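DnaJ homolog subfamily C member 27-A (Xenopus laevis, PDB 6JMG) binds GTP with magnesium through a Rab-family small GTPase domain, probably hydrolyses the nucleotide, and may take part in regulating the MEK/ERK pathway. Local coordinates at residues A[25-30]-A[93-98]; A[130-135]-A[161-166]. All blocks are in the same frame, centred on the assembly; numbering follows the deposited sequence.

In the fold
Interactions 1 and 2 lie side by side at one end of the central sheet of the Ras-family domain, their centres about 8 Å apart, where loops following the parallel strands build the nucleotide site. Interaction 1 sets the loop before helix 29-38 and the helix's first residues against strand 91-97; interaction 2, later in the chain, pairs strand 128-134 with the edge strand 159-163. Strands 91-97 and 128-134 are neighbours in the same mixed sheet. Both contacts reach one GTP molecule: 25-30 holds its phosphates, whereas 134-135 and 164-166 surround the guanine. Lys135 joins the two halves by reaching Glu26 O, and Asn134 does likewise through Val27 O.

Interaction 1 of 2, residues A[25-30]-A[93-98]; sequences AEVGKS and ILVYDV. With MG (magnesium ion), chain D; GTP (guanosine-5'-triphosphate), chain C.
Val27 and Val95 supply most of the apolar contact, their side chains sliding past each other in opposite directions. CG1 of Val27 does the touching: lying anti to its backbone N (chi1 153°), it comes within 3.4 Å of Val95 CG1 and also rests on the strand backbone at Val95 O and Tyr96 CA. The other branch of Val95 turns to the lysine, CG2 lying 4.0 Å from Lys29 CG, so that one valine packs against both the loop and the first turn of helix 29-38.

The backbone N-H groups of Glu26, Gly28, Lys29 and Ser30 point at the triphosphate, in the manner of a P-loop (Walker A motif) wrapped around the beta-phosphate between a strand and a helix. Lys29 N donates to GTP O1B at 2.7 Å, nearly straight at 166°, and Ser30 N reaches GTP O2B at 2.9 Å. Gly28, at the N-cap, gives its N to the same O1B at 2.9 Å. The lysine chain, bent at chi3 and chi4, curls back until NZ lies 2.8 Å from both GTP O1B and GTP O2G, bridging beta- and gamma-phosphates; NZ also bonds Gly23 O.

Metal coordination falls to Ser30, whose OG binds the magnesium ion at 2.0 Å beside GTP O1G, GTP O2B and two waters, with Thr48 OG1 completing the six ligands.

Interaction 2 of 2, residues A[130-135]-A[161-166]; sequences AVCANK and FETSAQ. With GTP (guanosine-5'-triphosphate), chain C.
Phe161 and Thr163 hydrogen-bond with Val131 and Ala133 on neighbouring parallel strands, the two ends of a beta-alpha-beta unit whose connecting helix is 146-154; in register, Cys132 lies opposite Phe161 and Ala133 opposite Glu162. The short strand segments run at 39° to each other. Phe161 N donates to Val131 O at 2.9 Å, Phe161 O accepts from Ala133 N at 2.9 Å, and Thr163 N reaches Ala133 O at 3.0 Å, the alternating pattern of parallel strands. Cys132, Asn134, Phe161 and Thr163 share one face of the sheet; on it helix 171-187 covers Cys132 and Phe161 through Met174, while Ile32 packs on Cys132, Asn134 and Thr163.

At the ends of the strands lie the Asn134-Lys135-Ile136-Asp137 sequence, the NKxD guanine-recognition motif of small GTPases, and Ser164-Ala165-Gln166, in the position of their SAK motif. The side chain of Asn134 ties the first to Thr163, the residue just before the second. Its CB lies 3.7 Å from Thr163 OG1. CG, anti to the backbone N (chi1 -162°), carries the amide across the threonine at about a right angle. OD1 accepts the Thr163 hydroxyl at 2.8 Å, with the donor tilted 30° from the carbonyl plane. Held by this bond and by that of ND2 to Val27 O of the phosphate-binding loop, the amide has a fixed rotation, with ND2 3.4 Å from GTP N7.

Around the base, the extended Lys135 chain lies over one purine face, its CG 3.4 Å from GTP C6, and sends NZ to Glu26 O. Gln166 CB lies over the opposite face. At the purine edge, Ala165 N makes a weak hydrogen bond of 3.0 Å to GTP O6.

Interaction 1 of 2, residues A[25-30]-A[93-98]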
loop_
_atom_site.group_PDB
_atom_site.type_symbol
_atom_site.label_atom_id
_atom_site.label_comp_id
_atom_site.label_asym_id
_atom_site.label_seq_id
_atom_site.Cartn_x
_atom_site.Cartn_y
_atom_site.Cartn_z
ATOM N N ALA A 25 -3.275 -3.260 19.495
ATOM C CA ALA A 25 -4.430 -3.592 20.318
ATOM C C ALA A 25 -5.028 -2.341 20.960
ATOM O O ALA A 25 -4.321 -1.368 21.251
ATOM C CB ALA A 25 -4.045 -4.594 21.401
ATOM N N GLU A 26 -6.353 -2.375 21.176
ATOM C CA GLU A 26 -7.132 -1.342 21.868
ATOM C C GLU A 26 -7.258 -0.066 21.059
ATOM O O GLU A 26 -7.762 0.942 21.556
ATOM C CB GLU A 26 -6.545 -0.996 23.239
ATOM C CG GLU A 26 -6.780 -2.051 24.287
ATOM C CD GLU A 26 -6.898 -1.453 25.669
ATOM O OE1 GLU A 26 -7.694 -0.491 25.840
ATOM O OE2 GLU A 26 -6.184 -1.944 26.573
ATOM N N VAL A 27 -6.805 -0.088 19.815
ATOM C CA VAL A 27 -6.787 1.100 18.987
ATOM C C VAL A 27 -8.161 1.443 18.412
ATOM O O VAL A 27 -8.419 2.614 18.121
ATOM C CB VAL A 27 -5.687 0.829 17.941
ATOM C CG1 VAL A 27 -5.913 1.558 16.693
ATOM C CG2 VAL A 27 -4.335 1.196 18.515
ATOM N N GLY A 28 -9.071 0.480 18.302
ATOM C CA GLY A 28 -10.405 0.725 17.803
ATOM C C GLY A 28 -10.767 0.078 16.465
ATOM O O GLY A 28 -11.709 0.546 15.813
ATOM N N LYS A 29 -10.054 -0.974 16.042
ATOM C CA LYS A 29 -10.316 -1.554 14.731
ATOM C C LYS A 29 -11.703 -2.169 14.678
ATOM O O LYS A 29 -12.501 -1.866 13.787
ATOM C CB LYS A 29 -9.269 -2.624 14.411
ATOM C CG LYS A 29 -7.841 -2.090 14.364
ATOM C CD LYS A 29 -6.838 -3.172 13.973
ATOM C CE LYS A 29 -6.629 -4.195 15.097
ATOM N NZ LYS A 29 -6.272 -3.588 16.394
ATOM N N SER A 30 -12.023 -3.006 15.655
ATOM C CA SER A 30 -13.350 -3.606 15.678
ATOM C C SER A 30 -14.442 -2.546 15.763
ATOM O O SER A 30 -15.468 -2.659 15.073
ATOM C CB SER A 30 -13.438 -4.615 16.803
ATOM O OG SER A 30 -12.354 -5.492 16.698
ATOM N N ILE A 93 -7.818 -1.153 6.468
ATOM C CA ILE A 93 -8.154 -0.137 7.457
ATOM C C ILE A 93 -7.026 -0.150 8.481
ATOM O O ILE A 93 -6.920 -1.065 9.306
ATOM C CB ILE A 93 -9.534 -0.394 8.075
ATOM C CG1 ILE A 93 -10.592 -0.325 6.977
ATOM C CG2 ILE A 93 -9.892 0.665 9.072
ATOM C CD1 ILE A 93 -11.968 -0.787 7.400
ATOM N N LEU A 94 -6.163 0.858 8.408
ATOM C CA LEU A 94 -4.979 0.952 9.255
ATOM C C LEU A 94 -5.220 2.012 10.322
ATOM O O LEU A 94 -5.367 3.195 10.002
ATOM C CB LEU A 94 -3.745 1.290 8.415
ATOM C CG LEU A 94 -2.394 1.115 9.124
ATOM C CD1 LEU A 94 -2.149 -0.339 9.422
ATOM C CD2 LEU A 94 -1.267 1.648 8.290
ATOM N N VAL A 95 -5.227 1.598 11.589
ATOM C CA VAL A 95 -5.774 2.424 12.658
ATOM C C VAL A 95 -4.717 2.639 13.727
ATOM O O VAL A 95 -3.952 1.724 14.046
ATOM C CB VAL A 95 -7.046 1.804 13.286
ATOM C CG1 VAL A 95 -7.753 2.837 14.186
ATOM C CG2 VAL A 95 -8.014 1.259 12.211
ATOM N N TYR A 96 -4.687 3.858 14.276
ATOM C CA TYR A 96 -3.972 4.154 15.512
ATOM C C TYR A 96 -4.804 5.087 16.381
ATOM O O TYR A 96 -5.867 5.582 15.979
ATOM C CB TYR A 96 -2.605 4.782 15.264
ATOM C CG TYR A 96 -2.625 6.121 14.594
ATOM C CD1 TYR A 96 -2.837 6.237 13.220
ATOM C CD2 TYR A 96 -2.372 7.278 15.319
ATOM C CE1 TYR A 96 -2.824 7.488 12.592
ATOM C CE2 TYR A 96 -2.351 8.522 14.711
ATOM C CZ TYR A 96 -2.578 8.631 13.352
ATOM O OH TYR A 96 -2.560 9.884 12.762
ATOM N N ASP A 97 -4.298 5.309 17.592
ATOM C CA ASP A 97 -4.942 6.119 18.620
ATOM C C ASP A 97 -4.123 7.395 18.795
ATOM O O ASP A 97 -2.962 7.338 19.213
ATOM C CB ASP A 97 -5.044 5.304 19.914
ATOM C CG ASP A 97 -5.663 6.067 21.086
ATOM O OD1 ASP A 97 -5.934 5.402 22.113
ATOM O OD2 ASP A 97 -5.860 7.303 21.016
ATOM N N VAL A 98 -4.734 8.545 18.502
ATOM C CA VAL A 98 -4.023 9.814 18.612
ATOM C C VAL A 98 -3.568 10.084 20.036
ATOM O O VAL A 98 -2.716 10.952 20.261
ATOM C CB VAL A 98 -4.893 10.982 18.107
ATOM C CG1 VAL A 98 -5.228 10.797 16.634
ATOM C CG2 VAL A 98 -6.170 11.125 18.967
HETATM MG MG MG D . -10.615 -5.849 17.562
HETATM P PG GTP C . -7.984 -5.534 19.357
HETATM O O1G GTP C . -9.061 -6.308 18.628
HETATM O O2G GTP C . -6.735 -5.388 18.525
HETATM O O3G GTP C . -7.642 -6.253 20.650
HETATM O O3B GTP C . -8.419 -4.007 19.672
HETATM P PB GTP C . -9.288 -3.105 18.660
HETATM O O1B GTP C . -8.401 -2.328 17.724
HETATM O O2B GTP C . -10.307 -3.869 17.849
HETATM O O3A GTP C . -9.968 -2.035 19.652
HETATM P PA GTP C . -11.546 -2.005 19.941
HETATM O O1A GTP C . -12.357 -1.688 18.708
HETATM O O2A GTP C . -12.020 -3.292 20.549
HETATM O "O5'" GTP C . -11.572 -0.832 21.020
HETATM C "C5'" GTP C . -10.741 -0.911 22.154
HETATM C "C4'" GTP C . -11.378 -0.059 23.246
HETATM O "O4'" GTP C . -11.333 1.278 22.829
HETATM C "C3'" GTP C . -12.835 -0.354 23.500
HETATM O "O3'" GTP C . -12.987 -0.147 24.870
HETATM C "C2'" GTP C . -13.616 0.729 22.794
HETATM O "O2'" GTP C . -14.774 1.158 23.474
HETATM C "C1'" GTP C . -12.633 1.858 22.822
HETATM N N9 GTP C . -12.768 2.718 21.647
HETATM C C8 GTP C . -12.726 2.334 20.329
HETATM N N7 GTP C . -12.843 3.450 19.560
HETATM C C5 GTP C . -12.957 4.526 20.372
HETATM C C6 GTP C . -13.095 5.880 20.114
HETATM O O6 GTP C . -13.151 6.302 18.961
HETATM N N1 GTP C . -13.155 6.769 21.167
HETATM C C2 GTP C . -13.094 6.322 22.464
HETATM N N2 GTP C . -13.173 7.205 23.450
HETATM N N3 GTP C . -12.957 4.969 22.723
HETATM C C4 GTP C . -12.897 4.087 21.691
HETATM O O HOH W 1 -9.607 -5.928 15.704
HETATM O O HOH W 2 -11.784 -5.751 19.363
#

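Interaction 2 of 2, residues A[130-135]-A[161-166]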
loop_
_atom_site.group_PDB
_atom_site.type_symbol
_atom_site.label_atom_id
_atom_site.label_comp_id
_atom_site.label_asym_id
_atom_site.label_seq_id
_atom_site.Cartn_x
_atom_site.Cartn_y
_atom_site.Cartn_z
ATOM N N ALA A 130 -6.872 3.022 4.110
ATOM C CA ALA A 130 -7.437 4.133 4.858
ATOM C C ALA A 130 -6.756 4.131 6.218
ATOM O O ALA A 130 -6.907 3.184 7.000
ATOM C CB ALA A 130 -8.953 4.015 4.971
ATOM N N VAL A 131 -5.963 5.163 6.465
ATOM C CA VAL A 131 -5.362 5.382 7.776
ATOM C C VAL A 131 -6.374 6.112 8.645
ATOM O O VAL A 131 -6.869 7.185 8.280
ATOM C CB VAL A 131 -4.047 6.167 7.674
ATOM C CG1 VAL A 131 -3.448 6.338 9.047
ATOM C CG2 VAL A 131 -3.067 5.450 6.763
ATOM N N CYS A 132 -6.691 5.534 9.786
ATOM C CA CYS A 132 -7.634 6.146 10.715
ATOM C C CYS A 132 -6.900 6.562 11.980
ATOM O O CYS A 132 -6.398 5.715 12.735
ATOM C CB CYS A 132 -8.793 5.195 11.032
ATOM S SG CYS A 132 -9.704 4.693 9.553
ATOM N N ALA A 133 -6.815 7.872 12.173
ATOM C CA ALA A 133 -6.323 8.470 13.406
ATOM C C ALA A 133 -7.535 8.532 14.318
ATOM O O ALA A 133 -8.352 9.452 14.220
ATOM C CB ALA A 133 -5.722 9.848 13.137
ATOM N N ASN A 134 -7.663 7.542 15.190
ATOM C CA ASN A 134 -8.914 7.279 15.873
ATOM C C ASN A 134 -8.920 7.858 17.279
ATOM O O ASN A 134 -7.873 8.175 17.847
ATOM C CB ASN A 134 -9.183 5.781 15.938
ATOM C CG ASN A 134 -10.629 5.474 16.220
ATOM O OD1 ASN A 134 -11.532 6.153 15.712
ATOM N ND2 ASN A 134 -10.866 4.457 17.047
ATOM N N LYS A 135 -10.139 7.983 17.826
ATOM C CA LYS A 135 -10.399 8.437 19.198
ATOM C C LYS A 135 -10.131 9.933 19.377
ATOM O O LYS A 135 -9.742 10.369 20.463
ATOM C CB LYS A 135 -9.595 7.646 20.238
ATOM C CG LYS A 135 -9.692 6.145 20.119
ATOM C CD LYS A 135 -9.243 5.484 21.394
ATOM C CE LYS A 135 -9.429 3.995 21.324
ATOM N NZ LYS A 135 -8.636 3.298 22.355
ATOM N N PHE A 161 -7.795 9.897 7.626
ATOM C CA PHE A 161 -9.024 10.407 8.212
ATOM C C PHE A 161 -8.883 10.432 9.713
ATOM O O PHE A 161 -8.305 9.520 10.317
ATOM C CB PHE A 161 -10.256 9.570 7.873
ATOM C CG PHE A 161 -10.720 9.722 6.472
ATOM C CD1 PHE A 161 -11.649 10.700 6.152
ATOM C CD2 PHE A 161 -10.240 8.871 5.471
ATOM C CE1 PHE A 161 -12.103 10.841 4.854
ATOM C CE2 PHE A 161 -10.680 9.004 4.175
ATOM C CZ PHE A 161 -11.616 9.994 3.862
ATOM N N GLU A 162 -9.425 11.493 10.290
ATOM C CA GLU A 162 -9.626 11.589 11.715
ATOM C C GLU A 162 -10.999 11.014 12.013
ATOM O O GLU A 162 -11.977 11.323 11.316
ATOM C CB GLU A 162 -9.513 13.047 12.147
ATOM C CG GLU A 162 -8.146 13.614 11.812
ATOM C CD GLU A 162 -7.620 14.500 12.887
ATOM O OE1 GLU A 162 -6.432 14.324 13.244
ATOM O OE2 GLU A 162 -8.396 15.369 13.360
ATOM N N THR A 163 -11.057 10.114 12.987
ATOM C CA THR A 163 -12.274 9.359 13.229
ATOM C C THR A 163 -12.484 9.194 14.718
ATOM O O THR A 163 -11.543 9.259 15.521
ATOM C CB THR A 163 -12.272 7.948 12.600
ATOM O OG1 THR A 163 -11.152 7.200 13.091
ATOM C CG2 THR A 163 -12.240 8.010 11.095
ATOM N N SER A 164 -13.741 8.929 15.055
ATOM C CA SER A 164 -14.126 8.471 16.376
ATOM C C SER A 164 -15.235 7.460 16.192
ATOM O O SER A 164 -16.311 7.793 15.684
ATOM C CB SER A 164 -14.591 9.620 17.284
ATOM O OG SER A 164 -15.224 9.128 18.461
ATOM N N ALA A 165 -14.980 6.233 16.625
ATOM C CA ALA A 165 -16.056 5.255 16.621
ATOM C C ALA A 165 -17.091 5.579 17.683
ATOM O O ALA A 165 -18.250 5.167 17.555
ATOM C CB ALA A 165 -15.486 3.848 16.834
ATOM N N GLN A 166 -16.695 6.327 18.721
ATOM C CA GLN A 166 -17.620 6.663 19.795
ATOM C C GLN A 166 -18.599 7.740 19.358
ATOM O O GLN A 166 -19.805 7.598 19.546
ATOM C CB GLN A 166 -16.840 7.112 21.027
ATOM C CG GLN A 166 -17.691 7.366 22.258
ATOM C CD GLN A 166 -18.176 8.791 22.326
ATOM O OE1 GLN A 166 -17.476 9.714 21.899
ATOM N NE2 GLN A 166 -19.386 8.985 22.856
HETATM P PG GTP C . -7.984 -5.534 19.357
HETATM O O1G GTP C . -9.061 -6.308 18.628
HETATM O O2G GTP C . -6.735 -5.388 18.525
HETATM O O3G GTP C . -7.642 -6.253 20.650
HETATM O O3B GTP C . -8.419 -4.007 19.672
HETATM P PB GTP C . -9.288 -3.105 18.660
HETATM O O1B GTP C . -8.401 -2.328 17.724
HETATM O O2B GTP C . -10.307 -3.869 17.849
HETATM O O3A GTP C . -9.968 -2.035 19.652
HETATM P PA GTP C . -11.546 -2.005 19.941
HETATM O O1A GTP C . -12.357 -1.688 18.708
HETATM O O2A GTP C . -12.020 -3.292 20.549
HETATM O "O5'" GTP C . -11.572 -0.832 21.020
HETATM C "C5'" GTP C . -10.741 -0.911 22.154
HETATM C "C4'" GTP C . -11.378 -0.059 23.246
HETATM O "O4'" GTP C . -11.333 1.278 22.829
HETATM C "C3'" GTP C . -12.835 -0.354 23.500
HETATM O "O3'" GTP C . -12.987 -0.147 24.870
HETATM C "C2'" GTP C . -13.616 0.729 22.794
HETATM O "O2'" GTP C . -14.774 1.158 23.474
HETATM C "C1'" GTP C . -12.633 1.858 22.822
HETATM N N9 GTP C . -12.768 2.718 21.647
HETATM C C8 GTP C . -12.726 2.334 20.329
HETATM N N7 GTP C . -12.843 3.450 19.560
HETATM C C5 GTP C . -12.957 4.526 20.372
HETATM C C6 GTP C . -13.095 5.880 20.114
HETATM O O6 GTP C . -13.151 6.302 18.961
HETATM N N1 GTP C . -13.155 6.769 21.167
HETATM C C2 GTP C . -13.094 6.322 22.464
HETATM N N2 GTP C . -13.173 7.205 23.450
HETATM N N3 GTP C . -12.957 4.969 22.723
HETATM C C4 GTP C . -12.897 4.087 21.691
#